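Local coordinates for protein putative alpha-ketoglutarate-dependent taurine dioxygenase (Burkholderia xenovorans, PDB 5HSX) that probably acts as an iron- and 2-oxoglutarate-dependent dioxygenase of the TauD/TfdA family, with a sodium ion bound at its metal site in this crystal, at residues 123-128 with 271-276; 132-137 with 267-272; 150-155 with 256-261. All blocks are in the same frame, centred on the assembly; numbering follows the deposited sequence.

Contact 1: 123-128 with 271-276; sequences HTDVTA and TAHLAP. With NA (sodium ion), chain M.
His123, Asp125 and His273 meet round one sodium ion, and their HxD…H spacing on a cupin (double-stranded beta-helix) core is consistent with the facial triad that holds iron in TauD/TfdA dioxygenases. The tight part is the antiparallel hydrogen-bonded pair His123–His273: His273 N reaches His123 O at 2.8 Å and His123 N reaches His273 O at 3.0 Å. Both imidazoles leave this pair on the same face of the sheet. Each CG sits between its backbone N and carbonyl carbon (chi1 64° and 60°), which turns the rings to the ion with their planes 57° apart, neither stacked nor edge-to-face. His123 NE2 and His273 NE2 come within 3.2 Å of each other because both bind the metal. A second grip lies one residue on, where Thr124 OG1 donates to Thr271 O over 2.8 Å. Outside the segments, Gly121 O accepts from His123 ND1, probably fixing the ring's rotation, and Asn323 O also binds the ion. The looser side begins where 123-128 turns away through the type II turn Thr124–Thr127, while Ala275 lies exposed beyond the strand; at the ion, two waters complete the coordination seen here. Asp125 crosses His273 at roughly a right angle, its OD1 lying at the imidazole edge, 3.1 Å from His273 CE1 and 2.2 Å from the sodium.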
# COMPACT_ATOMS: atom_id res chain seq x y z
N HIS B 123 -7.36 -0.11 11.22
CA HIS B 123 -8.32 0.25 12.25
C HIS B 123 -8.73 1.71 12.13
O HIS B 123 -8.04 2.53 11.52
CB HIS B 123 -7.75 0.03 13.64
CG HIS B 123 -6.57 0.90 13.92
ND1 HIS B 123 -5.34 0.69 13.34
CD2 HIS B 123 -6.45 2.02 14.67
CE1 HIS B 123 -4.50 1.63 13.74
NE2 HIS B 123 -5.15 2.44 14.56
N THR B 124 -9.87 2.01 12.74
CA THR B 124 -10.34 3.36 12.97
C THR B 124 -10.20 3.65 14.47
O THR B 124 -10.55 2.80 15.29
CB THR B 124 -11.79 3.53 12.51
OG1 THR B 124 -11.90 3.18 11.11
CG2 THR B 124 -12.25 4.96 12.69
N ASP B 125 -9.65 4.81 14.81
CA ASP B 125 -9.24 5.06 16.19
C ASP B 125 -10.39 4.99 17.18
O ASP B 125 -11.43 5.64 16.99
CB ASP B 125 -8.56 6.42 16.28
CG ASP B 125 -7.18 6.41 15.67
OD1 ASP B 125 -6.51 5.36 15.78
OD2 ASP B 125 -6.79 7.43 15.07
N VAL B 126 -10.19 4.24 18.26
CA VAL B 126 -11.07 4.19 19.42
C VAL B 126 -12.51 3.84 19.07
O VAL B 126 -13.45 4.35 19.70
CB VAL B 126 -11.04 5.53 20.21
CG1 VAL B 126 -11.44 5.34 21.67
CG2 VAL B 126 -9.68 6.18 20.13
N THR B 127 -12.73 2.96 18.08
CA THR B 127 -14.13 2.64 17.84
C THR B 127 -14.70 1.71 18.90
O THR B 127 -15.90 1.44 18.87
CB THR B 127 -14.38 2.02 16.45
OG1 THR B 127 -13.62 0.81 16.30
CG2 THR B 127 -14.05 3.00 15.34
N ALA B 128 -13.89 1.24 19.85
CA ALA B 128 -14.49 0.54 20.99
C ALA B 128 -15.28 1.48 21.89
O ALA B 128 -15.99 1.00 22.78
CB ALA B 128 -13.41 -0.18 21.79
N THR B 271 -12.42 6.86 7.39
CA THR B 271 -11.16 6.19 7.09
C THR B 271 -10.87 5.12 8.13
O THR B 271 -11.35 5.17 9.26
CB THR B 271 -9.95 7.15 7.06
OG1 THR B 271 -9.79 7.77 8.34
CG2 THR B 271 -10.11 8.21 5.97
N ALA B 272 -10.04 4.17 7.72
CA ALA B 272 -9.21 3.41 8.64
C ALA B 272 -7.76 3.61 8.22
O ALA B 272 -7.49 4.07 7.10
CB ALA B 272 -9.56 1.91 8.66
N HIS B 273 -6.83 3.30 9.11
CA HIS B 273 -5.43 3.50 8.79
C HIS B 273 -4.60 2.36 9.34
O HIS B 273 -5.06 1.54 10.14
CB HIS B 273 -4.91 4.86 9.29
CG HIS B 273 -5.01 5.04 10.78
ND1 HIS B 273 -6.17 5.47 11.40
CD2 HIS B 273 -4.10 4.87 11.76
CE1 HIS B 273 -5.96 5.54 12.70
NE2 HIS B 273 -4.71 5.18 12.95
N LEU B 274 -3.36 2.33 8.89
CA LEU B 274 -2.44 1.24 9.15
C LEU B 274 -1.11 1.83 9.59
O LEU B 274 -0.45 2.53 8.82
CB LEU B 274 -2.25 0.39 7.89
CG LEU B 274 -1.21 -0.72 8.00
CD1 LEU B 274 -1.65 -1.79 9.00
CD2 LEU B 274 -0.95 -1.32 6.62
N ALA B 275 -0.71 1.53 10.83
CA ALA B 275 0.57 1.98 11.35
C ALA B 275 1.70 1.10 10.80
O ALA B 275 1.49 -0.07 10.48
CB ALA B 275 0.58 1.92 12.87
N PRO B 276 2.90 1.65 10.66
CA PRO B 276 4.01 0.86 10.14
C PRO B 276 4.45 -0.20 11.13
O PRO B 276 4.35 -0.03 12.35
CB PRO B 276 5.11 1.90 9.91
CG PRO B 276 4.81 2.96 10.91
CD PRO B 276 3.31 3.04 10.93
NA NA M . -4.65 4.34 15.02
O HOH W 1 -2.31 3.99 14.56
O HOH W 2 -4.09 6.41 15.69

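Contact 2: 132-137 with 267-272; sequences PPWASI and DNRATA
A type I beta turn, Asp267 to Ala270, links two strands of the cupin core, and its first residues pack against the start of strand 135-140. Ala135 and Asp267 form an antiparallel non-hydrogen-bonded pair, with CA atoms 4.7 Å apart. Next to it, Asn268 N donates to Trp134 O at 2.8 Å, with the donor above the carbonyl plane.

The Asn268 side chain points toward 132-137 and bonds to two of its residues. Its ND2 gives a fairly straight bond to Ser136 OG, 3.1 Å long at 158°, with the oxygen in the amide plane; the same ND2 makes a weak bond to Pro133 O. At the other end of the amide, OD1 has a weak bond from Trp266 NE1, so both polar ends of this buried group have partners.

One residue on, Arg269 folds back over its own turn, its chain bent at chi3 (-63°). It holds Asp267 side-on, with NE to OD1 at 2.9 Å and NH2 to OD2 at 3.2 Å. Held so, the guanidinium presents one face to the indole of Trp134: CE3 lies over the rim of that face, 3.2 Å from Arg269 NH2, and the planes are 43° apart, too inclined for a parallel stack. Outside the segments, Asp267 OD2 is hydrogen-bonded to His210 NE2, while Glu212 forms a salt bridge with Arg269 NH2, extending the charged network. Asp267 OD1 also accepts from Arg269 N, which reaches it from the face of the carboxylate plane opposite to NE; this bond from two residues on defines an Asx turn, here superimposed on a type I beta turn that connects strands 263-267 and 271-274.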
# COMPACT_ATOMS: atom_id res chain seq x y z
N PRO B 132 -16.33 7.77 19.19
CA PRO B 132 -14.94 7.79 18.73
C PRO B 132 -14.55 9.18 18.27
O PRO B 132 -15.40 9.96 17.80
CB PRO B 132 -14.94 6.79 17.56
CG PRO B 132 -16.15 5.91 17.82
CD PRO B 132 -17.17 6.85 18.38
N PRO B 133 -13.27 9.54 18.37
CA PRO B 133 -12.84 10.87 17.92
C PRO B 133 -13.08 11.02 16.42
O PRO B 133 -12.88 10.08 15.65
CB PRO B 133 -11.34 10.90 18.26
CG PRO B 133 -10.94 9.46 18.32
CD PRO B 133 -12.14 8.75 18.90
N TRP B 134 -13.53 12.20 16.01
CA TRP B 134 -13.84 12.34 14.59
C TRP B 134 -12.60 12.58 13.74
O TRP B 134 -12.65 12.32 12.53
CB TRP B 134 -14.87 13.46 14.38
CG TRP B 134 -14.37 14.87 14.40
CD1 TRP B 134 -14.36 15.74 15.47
CD2 TRP B 134 -13.87 15.62 13.29
NE1 TRP B 134 -13.87 16.97 15.09
CE2 TRP B 134 -13.56 16.92 13.75
CE3 TRP B 134 -13.66 15.31 11.93
CZ2 TRP B 134 -13.04 17.90 12.91
CZ3 TRP B 134 -13.14 16.29 11.10
CH2 TRP B 134 -12.83 17.57 11.60
N ALA B 135 -11.50 13.04 14.33
CA ALA B 135 -10.31 13.33 13.54
C ALA B 135 -9.08 13.24 14.43
O ALA B 135 -9.17 13.37 15.66
CB ALA B 135 -10.36 14.73 12.91
N SER B 136 -7.93 13.06 13.80
CA SER B 136 -6.66 13.13 14.50
C SER B 136 -5.69 13.95 13.66
O SER B 136 -5.77 13.98 12.43
CB SER B 136 -6.08 11.74 14.78
OG SER B 136 -7.11 10.80 15.08
N ILE B 137 -4.75 14.59 14.35
CA ILE B 137 -3.70 15.39 13.72
C ILE B 137 -2.37 14.90 14.26
O ILE B 137 -2.06 15.09 15.44
CB ILE B 137 -3.88 16.89 13.99
CG1 ILE B 137 -5.22 17.36 13.41
CG2 ILE B 137 -2.70 17.68 13.41
CD1 ILE B 137 -5.69 18.66 13.94
N ASP B 267 -9.88 12.18 8.73
CA ASP B 267 -11.28 12.12 9.16
C ASP B 267 -11.58 10.67 9.53
O ASP B 267 -11.78 9.82 8.65
CB ASP B 267 -12.20 12.62 8.04
CG ASP B 267 -13.66 12.68 8.47
OD1 ASP B 267 -14.01 12.11 9.52
OD2 ASP B 267 -14.47 13.27 7.72
N ASN B 268 -11.63 10.39 10.83
CA ASN B 268 -11.91 9.04 11.34
C ASN B 268 -13.32 8.56 11.04
O ASN B 268 -13.60 7.38 11.23
CB ASN B 268 -11.71 8.99 12.85
CG ASN B 268 -10.27 8.97 13.24
OD1 ASN B 268 -9.50 8.12 12.78
ND2 ASN B 268 -9.88 9.91 14.10
N ARG B 269 -14.22 9.44 10.64
CA ARG B 269 -15.55 8.97 10.29
C ARG B 269 -15.60 8.32 8.92
O ARG B 269 -16.60 7.67 8.59
CB ARG B 269 -16.54 10.13 10.38
CG ARG B 269 -16.44 10.83 11.73
CD ARG B 269 -17.10 12.18 11.71
NE ARG B 269 -16.42 13.08 10.78
CZ ARG B 269 -16.71 14.37 10.66
NH1 ARG B 269 -17.64 14.93 11.42
NH2 ARG B 269 -16.06 15.11 9.77
N ALA B 270 -14.53 8.47 8.12
CA ALA B 270 -14.52 7.98 6.75
C ALA B 270 -13.27 7.18 6.41
O ALA B 270 -13.07 6.85 5.23
CB ALA B 270 -14.65 9.14 5.76
N THR B 271 -12.42 6.86 7.39
CA THR B 271 -11.16 6.19 7.09
C THR B 271 -10.87 5.12 8.13
O THR B 271 -11.35 5.17 9.26
CB THR B 271 -9.95 7.15 7.06
OG1 THR B 271 -9.79 7.77 8.34
CG2 THR B 271 -10.11 8.21 5.97
N ALA B 272 -10.04 4.17 7.72
CA ALA B 272 -9.21 3.41 8.64
C ALA B 272 -7.76 3.61 8.22
O ALA B 272 -7.49 4.07 7.10
CB ALA B 272 -9.56 1.91 8.66

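Contact 3: 150-155 with 256-261. With EDO (1,2-ethanediol), chain O.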
# COMPACT_ATOMS: atom_id res chain seq x y z
N THR B 150 2.83 5.36 6.64
CA THR B 150 1.47 5.15 7.12
C THR B 150 0.54 5.04 5.92
O THR B 150 0.76 5.67 4.88
CB THR B 150 1.01 6.31 8.04
OG1 THR B 150 1.97 6.51 9.08
CG2 THR B 150 -0.35 6.01 8.66
N GLN B 151 -0.52 4.24 6.06
CA GLN B 151 -1.52 4.12 5.01
C GLN B 151 -2.91 4.40 5.56
O GLN B 151 -3.20 4.15 6.74
CB GLN B 151 -1.52 2.74 4.35
CG GLN B 151 -0.15 2.29 3.84
CD GLN B 151 -0.24 1.13 2.88
OE1 GLN B 151 -1.07 1.13 1.98
NE2 GLN B 151 0.64 0.13 3.06
N TRP B 152 -3.78 4.91 4.69
CA TRP B 152 -5.18 5.13 4.99
C TRP B 152 -6.04 4.48 3.91
O TRP B 152 -5.62 4.36 2.76
CB TRP B 152 -5.54 6.64 5.06
CG TRP B 152 -5.02 7.37 6.28
CD1 TRP B 152 -5.74 7.74 7.39
CD2 TRP B 152 -3.69 7.85 6.49
NE1 TRP B 152 -4.93 8.39 8.28
CE2 TRP B 152 -3.66 8.48 7.75
CE3 TRP B 152 -2.51 7.80 5.73
CZ2 TRP B 152 -2.51 9.06 8.27
CZ3 TRP B 152 -1.36 8.38 6.26
CH2 TRP B 152 -1.37 9.00 7.51
N THR B 153 -7.26 4.12 4.28
CA THR B 153 -8.20 3.62 3.29
C THR B 153 -9.52 4.37 3.41
O THR B 153 -9.89 4.83 4.49
CB THR B 153 -8.42 2.12 3.42
OG1 THR B 153 -9.26 1.68 2.35
CG2 THR B 153 -9.03 1.76 4.80
N ASN B 154 -10.21 4.50 2.28
CA ASN B 154 -11.41 5.32 2.16
C ASN B 154 -12.63 4.43 2.38
O ASN B 154 -13.02 3.67 1.49
CB ASN B 154 -11.42 5.99 0.79
CG ASN B 154 -12.63 6.86 0.56
OD1 ASN B 154 -13.64 6.75 1.24
ND2 ASN B 154 -12.53 7.74 -0.43
N LEU B 155 -13.24 4.53 3.57
CA LEU B 155 -14.38 3.67 3.89
C LEU B 155 -15.65 4.06 3.14
O LEU B 155 -16.58 3.25 3.05
CB LEU B 155 -14.65 3.71 5.40
CG LEU B 155 -13.45 3.24 6.25
CD1 LEU B 155 -13.82 3.29 7.73
CD2 LEU B 155 -13.04 1.86 5.85
N PHE B 256 1.76 7.19 2.72
CA PHE B 256 2.42 8.45 3.03
C PHE B 256 3.80 8.15 3.60
O PHE B 256 3.92 7.43 4.60
CB PHE B 256 1.60 9.25 4.04
CG PHE B 256 2.13 10.64 4.33
CD1 PHE B 256 2.07 11.63 3.37
CD2 PHE B 256 2.62 10.95 5.58
CE1 PHE B 256 2.54 12.91 3.65
CE2 PHE B 256 3.08 12.23 5.87
CZ PHE B 256 3.03 13.21 4.90
N LYS B 257 4.83 8.72 2.99
CA LYS B 257 6.19 8.62 3.51
C LYS B 257 6.49 9.89 4.29
O LYS B 257 6.48 10.99 3.72
CB LYS B 257 7.21 8.39 2.40
CG LYS B 257 8.63 8.31 2.95
CD LYS B 257 9.62 7.86 1.89
CE LYS B 257 11.00 7.60 2.49
NZ LYS B 257 11.64 8.81 3.08
N TRP B 258 6.74 9.73 5.59
CA TRP B 258 6.94 10.86 6.48
C TRP B 258 8.28 11.54 6.24
O TRP B 258 9.26 10.93 5.81
CB TRP B 258 6.87 10.40 7.94
CG TRP B 258 5.50 9.98 8.33
CD1 TRP B 258 4.94 8.74 8.16
CD2 TRP B 258 4.50 10.80 8.94
NE1 TRP B 258 3.65 8.75 8.64
CE2 TRP B 258 3.36 9.99 9.13
CE3 TRP B 258 4.47 12.13 9.36
CZ2 TRP B 258 2.19 10.48 9.70
CZ3 TRP B 258 3.31 12.61 9.94
CH2 TRP B 258 2.18 11.79 10.10
N GLN B 259 8.30 12.84 6.54
CA GLN B 259 9.52 13.60 6.72
C GLN B 259 9.37 14.40 8.00
O GLN B 259 8.25 14.63 8.47
CB GLN B 259 9.81 14.53 5.54
CG GLN B 259 9.97 13.82 4.20
CD GLN B 259 10.16 14.80 3.06
OE1 GLN B 259 10.91 15.77 3.18
NE2 GLN B 259 9.46 14.57 1.95
N ALA B 260 10.50 14.83 8.56
CA ALA B 260 10.44 15.77 9.68
C ALA B 260 9.61 16.98 9.27
O ALA B 260 9.75 17.50 8.16
CB ALA B 260 11.85 16.19 10.10
N GLY B 261 8.73 17.42 10.17
CA GLY B 261 7.86 18.53 9.87
C GLY B 261 6.60 18.18 9.10
O GLY B 261 5.84 19.09 8.75
C1 EDO O . 4.87 -0.52 5.27
O1 EDO O . 4.95 -0.49 6.70
C2 EDO O . 3.75 0.39 4.77
O2 EDO O . 2.49 -0.09 5.28
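Thr150 OG1 accepts the indole N-H of Trp258: NE1 lies 2.8 Å from it, the N-H points at it with an angle of 165°, and the oxygen sits only 9° out of the ring plane, at the indole edge. The hydroxyl stands beside its own backbone N, anti to the carbonyl carbon (chi1 -53°), which turns it to the indole; a glycerol, probably from the crystallisation liquor, is its second polar partner. Two backbone bonds reinforce this grip, Phe256 N to Thr150 O at 2.8 Å and Thr150 N to Phe256 O at 3.1 Å. They make Thr150 and Phe256 an antiparallel hydrogen-bonded pair, joining strand 150-154 to the edge strand 253-256 of the four-stranded antiparallel sheet of the cupin fold that also carries His123 and His273. Farther out, Trp152 lies side by side with Phe256, whose CB meets the edge of the Trp152 indole, 3.8 Å from CZ3. Thr150 CG2 rests on one face of the Trp152 indole, 3.3 Å above its plane. Within 256-261, the Phe256 ring places CE2 over the centre of the Trp258 indole, 3.6 Å above the plane, and Phe61 stacks on Phe256. Gln151 points away from 256-261 and packs on Pro250 of the second subunit; its NE2 donates at 2.9 Å to O2 of a 1,2-ethanediol, probably also from the crystallisation liquor.

How the contacts relate
Strand 271-274 ties the set together. Contacts 1 and 2 share Thr271 and Ala272, with centres 8 Å apart, and Asn268 O of contact 2 lies 3.1 Å from Thr124 CG2 of contact 1. Ser136, which receives the Asn268 amide, also has a weak bond with Asp125 OD2, so contact 2 forms part of the second shell of the metal site. Contact 3 is centred 12 Å from contact 1 and 14 Å from contact 2. It joins them through strand 150-154, which neighbours 271-274: Leu274 N approaches Gln151 O at 2.8 Å, a probable hydrogen bond. Trp152 of contact 3 also meets the ring of metal-binding His273, and the nearest atom of the Thr150 side chain is about 8 Å from the sodium.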